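Local coordinates for Alpha/beta hydrolase fold protein (Chitinophaga pinensis, PDB 4PW0) that belongs to the alpha/beta hydrolase fold and probably hydrolyses a substrate not yet identified, by way of a serine nucleophile, at residues K176-A179 with T180-R183; F95-L99 with G100-F104. All coordinates share one frame; numbering follows the deposited sequence. Where two conformers were deposited one is given.

In the fold
Both contacts are local, each within one continuous stretch of chain, and they sit on opposite sides of the centre of an alpha/beta hydrolase fold. Contact 2 comes first: residues 95-104 end helix 85-98 and lead into strand 104-109, one of the parallel strands in the mixed eight-stranded sheet. Contact 1 follows later, inside helix 171-184, between strands 127-133 and 226-231. Their centres lie about 33 Å apart and their nearest atoms about 21 Å, so neither touches the other. Contact 2 thus shapes the entry to the strand that leads to Ser110, the probable nucleophile, whereas contact 1 belongs to the helical insertion, packing on helices 158-166 and 54-61.

Contact 1: residues K176-A179 with T180-R183; sequences KGLA and TLGR
Thr180 turns its hydroxyl back to Lys176 O, one turn earlier in helix 171-184, which belongs to the helical insertion between strands 127-133 and 226-231 of this alpha/beta hydrolase fold. With OG1 beside its own backbone N (chi1 -53°), Thr180 OG1 donates to Lys176 O at 2.9 Å. The same oxygen receives the regular i to i+4 bond from Thr180 N at 3.1 Å, and the two donors approach from opposite faces of the carbonyl plane. A water adds a third bond, donating to Lys176 O over 2.8 Å and accepting from Arg183 NH1 over 3.0 Å, so that one carbonyl oxygen is gripped three times.

The water lies at the edge of the Arg183 guanidinium, in its plane, while Thr180 CA sits 3.5 Å above one face, offset toward the rim. The Arg183 chain first passes Ala179 O with its CG; the bend at chi3 (-57°) then brings NH1 to 3.9 Å from Ala179 CB. From this position NH2 gives a weak bond to Thr180 OG1. Its stronger partners are the carboxylate of Asp53, in a salt bridge, and Tyr266 O; the arginine side chain also touches Pro54 and Leu55 of helix 54-61, tying the two helices together.

The leucines lie elsewhere on the helix surface. Leu181 sets CB against Leu178 O and CG against Gly177 O, both Leu178 and Leu181 touch Lys159 of helix 158-166, and Leu181 also meets Phe162. Between the leucines themselves the approach is looser, a single apolar contact of Leu178 CD2 with Leu181 CD1 at 4.2 Å.

Contact 2: residues F95-L99 with G100-F104; sequences FITAL and GIRYF
A Schellman motif closes helix 85-98 here, and the chain turns from it into strand 104-109, making a local helix-to-strand connection of the alpha/beta hydrolase fold. The evidence is in Gly100, which leaves helical angles with a positive phi of 87°, and in two bonds reaching back into the last turn. Gly100 N donates to Thr97 O at 2.9 Å from well above the carbonyl plane, and Ile101 N makes a weak bond to Ile96 O. A side chain on Gly100 would be jammed against Leu99 O.

Ile101 then lays its side chain back on the helix end. CB rests 3.9 Å from Ile96 CG2, and Ile101 CD1 lies 4.0 Å from both Leu99 CB and Leu99 CD1, the side chains of Leu99 and Ile101 running side by side in the same direction. With an alanine here, CG1, CG2 and CD1 are gone, which would probably open a gap and leave Leu99 CB and Leu99 CD1 without their apolar neighbour.

Ile96 and Phe104 cross at about a right angle. In Ile96, chi1 of -66° keeps CG1 beside the backbone N and leaves CG2 anti to it, directing that methyl to the ring, 3.7 Å from Phe104 CE1, in an off-centre CH-pi contact; Ile96 CD1 reaches Phe104 CZ at 4.0 Å. Ile40 touches both residues from strand 39-42.

The turn thus pairs backbone bonds with apolar side-chain contacts, but Ile101 O is buried without a polar partner, which probably carries some energetic cost.

Contact 1: residues K176-A179 with T180-R183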
# COMPACT_ATOMS: atom_id res chain seq x y z
N LYS A 176 -19.93 -5.03 0.64
CA LYS A 176 -19.06 -4.57 1.73
C LYS A 176 -19.58 -3.26 2.30
O LYS A 176 -19.32 -2.96 3.47
CB LYS A 176 -17.62 -4.48 1.23
CG LYS A 176 -17.02 -5.85 0.96
CD LYS A 176 -15.64 -5.94 0.40
CE LYS A 176 -15.13 -7.40 0.33
NZ LYS A 176 -14.87 -8.18 1.58
N GLY A 177 -20.33 -2.48 1.51
CA GLY A 177 -21.03 -1.31 2.01
C GLY A 177 -22.16 -1.68 2.96
O GLY A 177 -22.32 -1.04 4.02
N LEU A 178 -22.98 -2.67 2.60
CA LEU A 178 -24.01 -3.14 3.53
C LEU A 178 -23.35 -3.65 4.81
O LEU A 178 -23.87 -3.36 5.91
CB LEU A 178 -24.85 -4.23 2.88
CG LEU A 178 -25.68 -3.85 1.66
CD1 LEU A 178 -26.54 -5.06 1.28
CD2 LEU A 178 -26.54 -2.62 1.95
N ALA A 179 -22.22 -4.36 4.73
CA ALA A 179 -21.54 -4.80 5.94
C ALA A 179 -21.13 -3.62 6.81
O ALA A 179 -21.26 -3.66 8.04
CB ALA A 179 -20.35 -5.67 5.63
N THR A 180 -20.66 -2.53 6.19
CA THR A 180 -20.28 -1.34 6.96
C THR A 180 -21.47 -0.74 7.69
O THR A 180 -21.37 -0.38 8.86
CB THR A 180 -19.64 -0.30 6.05
OG1 THR A 180 -18.55 -0.87 5.31
CG2 THR A 180 -19.13 0.86 6.86
N LEU A 181 -22.61 -0.66 7.01
CA LEU A 181 -23.84 -0.16 7.67
C LEU A 181 -24.15 -0.97 8.89
O LEU A 181 -24.48 -0.40 9.94
CB LEU A 181 -25.00 -0.25 6.73
CG LEU A 181 -24.97 0.81 5.71
CD1 LEU A 181 -26.11 0.57 4.72
CD2 LEU A 181 -25.09 2.22 6.32
N GLY A 182 -23.99 -2.29 8.82
CA GLY A 182 -24.26 -3.09 10.00
C GLY A 182 -23.25 -2.83 11.10
O GLY A 182 -23.59 -2.81 12.27
N ARG A 183 -21.96 -2.65 10.75
CA ARG A 183 -20.97 -2.35 11.76
C ARG A 183 -21.33 -1.03 12.47
O ARG A 183 -21.11 -0.94 13.68
CB ARG A 183 -19.58 -2.31 11.19
CG ARG A 183 -19.10 -3.67 10.68
CD ARG A 183 -17.62 -3.86 10.57
NE ARG A 183 -17.03 -2.85 9.71
CZ ARG A 183 -17.05 -2.88 8.38
NH1 ARG A 183 -17.63 -3.88 7.72
NH2 ARG A 183 -16.52 -1.85 7.71
O HOH W 1 -17.00 -3.77 4.81

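Contact 2: residues F95-L99 with G100-F104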
# COMPACT_ATOMS: atom_id res chain seq x y z
N PHE A 95 -8.94 22.04 21.36
CA PHE A 95 -9.47 20.86 21.99
C PHE A 95 -8.37 19.92 22.44
O PHE A 95 -8.36 19.47 23.59
CB PHE A 95 -10.46 20.14 21.04
CG PHE A 95 -10.72 18.71 21.39
CD1 PHE A 95 -11.43 18.36 22.53
CD2 PHE A 95 -10.23 17.69 20.57
CE1 PHE A 95 -11.62 17.03 22.84
CE2 PHE A 95 -10.43 16.38 20.89
CZ PHE A 95 -11.11 16.04 22.04
N ILE A 96 -7.45 19.59 21.54
CA ILE A 96 -6.43 18.60 21.81
C ILE A 96 -5.51 19.12 22.93
O ILE A 96 -5.16 18.39 23.86
CB ILE A 96 -5.61 18.33 20.54
CG1 ILE A 96 -6.50 17.68 19.46
CG2 ILE A 96 -4.42 17.47 20.86
CD1 ILE A 96 -5.87 17.74 18.08
N THR A 97 -5.17 20.41 22.83
CA THR A 97 -4.32 20.99 23.85
C THR A 97 -5.04 21.07 25.22
O THR A 97 -4.37 20.85 26.25
CB THR A 97 -3.73 22.33 23.41
OG1 THR A 97 -4.77 23.21 23.00
CG2 THR A 97 -2.76 22.11 22.28
N ALA A 98 -6.36 21.28 25.23
CA ALA A 98 -7.14 21.26 26.49
C ALA A 98 -7.10 19.90 27.17
O ALA A 98 -7.19 19.83 28.40
CB ALA A 98 -8.56 21.72 26.28
N LEU A 99 -6.97 18.83 26.39
CA LEU A 99 -6.80 17.49 26.96
C LEU A 99 -5.39 17.23 27.53
O LEU A 99 -5.13 16.18 28.12
CB LEU A 99 -7.11 16.40 25.93
CG LEU A 99 -8.55 16.26 25.45
CD1 LEU A 99 -8.56 15.15 24.41
CD2 LEU A 99 -9.48 15.92 26.61
N GLY A 100 -4.47 18.14 27.28
CA GLY A 100 -3.09 18.00 27.75
C GLY A 100 -2.19 17.21 26.80
O GLY A 100 -1.09 16.78 27.19
N ILE A 101 -2.65 17.01 25.55
CA ILE A 101 -1.90 16.21 24.60
C ILE A 101 -1.06 17.14 23.75
O ILE A 101 -1.59 18.03 23.09
CB ILE A 101 -2.84 15.32 23.76
CG1 ILE A 101 -3.65 14.39 24.68
CG2 ILE A 101 -2.05 14.56 22.70
CD1 ILE A 101 -4.81 13.70 24.01
N ARG A 102 0.26 16.96 23.81
CA ARG A 102 1.27 17.82 23.19
C ARG A 102 1.93 17.25 21.96
O ARG A 102 2.59 17.97 21.22
CB ARG A 102 2.42 18.09 24.21
CG ARG A 102 1.99 18.71 25.54
CD ARG A 102 0.99 19.84 25.34
NE ARG A 102 1.60 21.18 25.29
CZ ARG A 102 1.46 22.08 24.30
NH1 ARG A 102 0.74 21.82 23.19
NH2 ARG A 102 2.07 23.26 24.41
N TYR A 103 1.82 15.93 21.79
CA TYR A 103 2.54 15.22 20.72
C TYR A 103 1.71 13.99 20.41
O TYR A 103 1.34 13.21 21.31
CB TYR A 103 3.92 14.82 21.20
CG TYR A 103 4.87 14.32 20.12
CD1 TYR A 103 5.15 15.09 18.99
CD2 TYR A 103 5.48 13.07 20.24
CE1 TYR A 103 6.04 14.65 18.02
CE2 TYR A 103 6.37 12.62 19.29
CZ TYR A 103 6.64 13.40 18.20
OH TYR A 103 7.54 12.92 17.29
N PHE A 104 1.37 13.82 19.12
CA PHE A 104 0.38 12.80 18.81
C PHE A 104 0.48 12.45 17.33
O PHE A 104 1.04 13.18 16.55
CB PHE A 104 -1.04 13.32 19.15
CG PHE A 104 -1.34 14.69 18.61
CD1 PHE A 104 -1.04 15.83 19.35
CD2 PHE A 104 -1.93 14.88 17.37
CE1 PHE A 104 -1.32 17.10 18.88
CE2 PHE A 104 -2.22 16.13 16.90
CZ PHE A 104 -1.91 17.26 17.66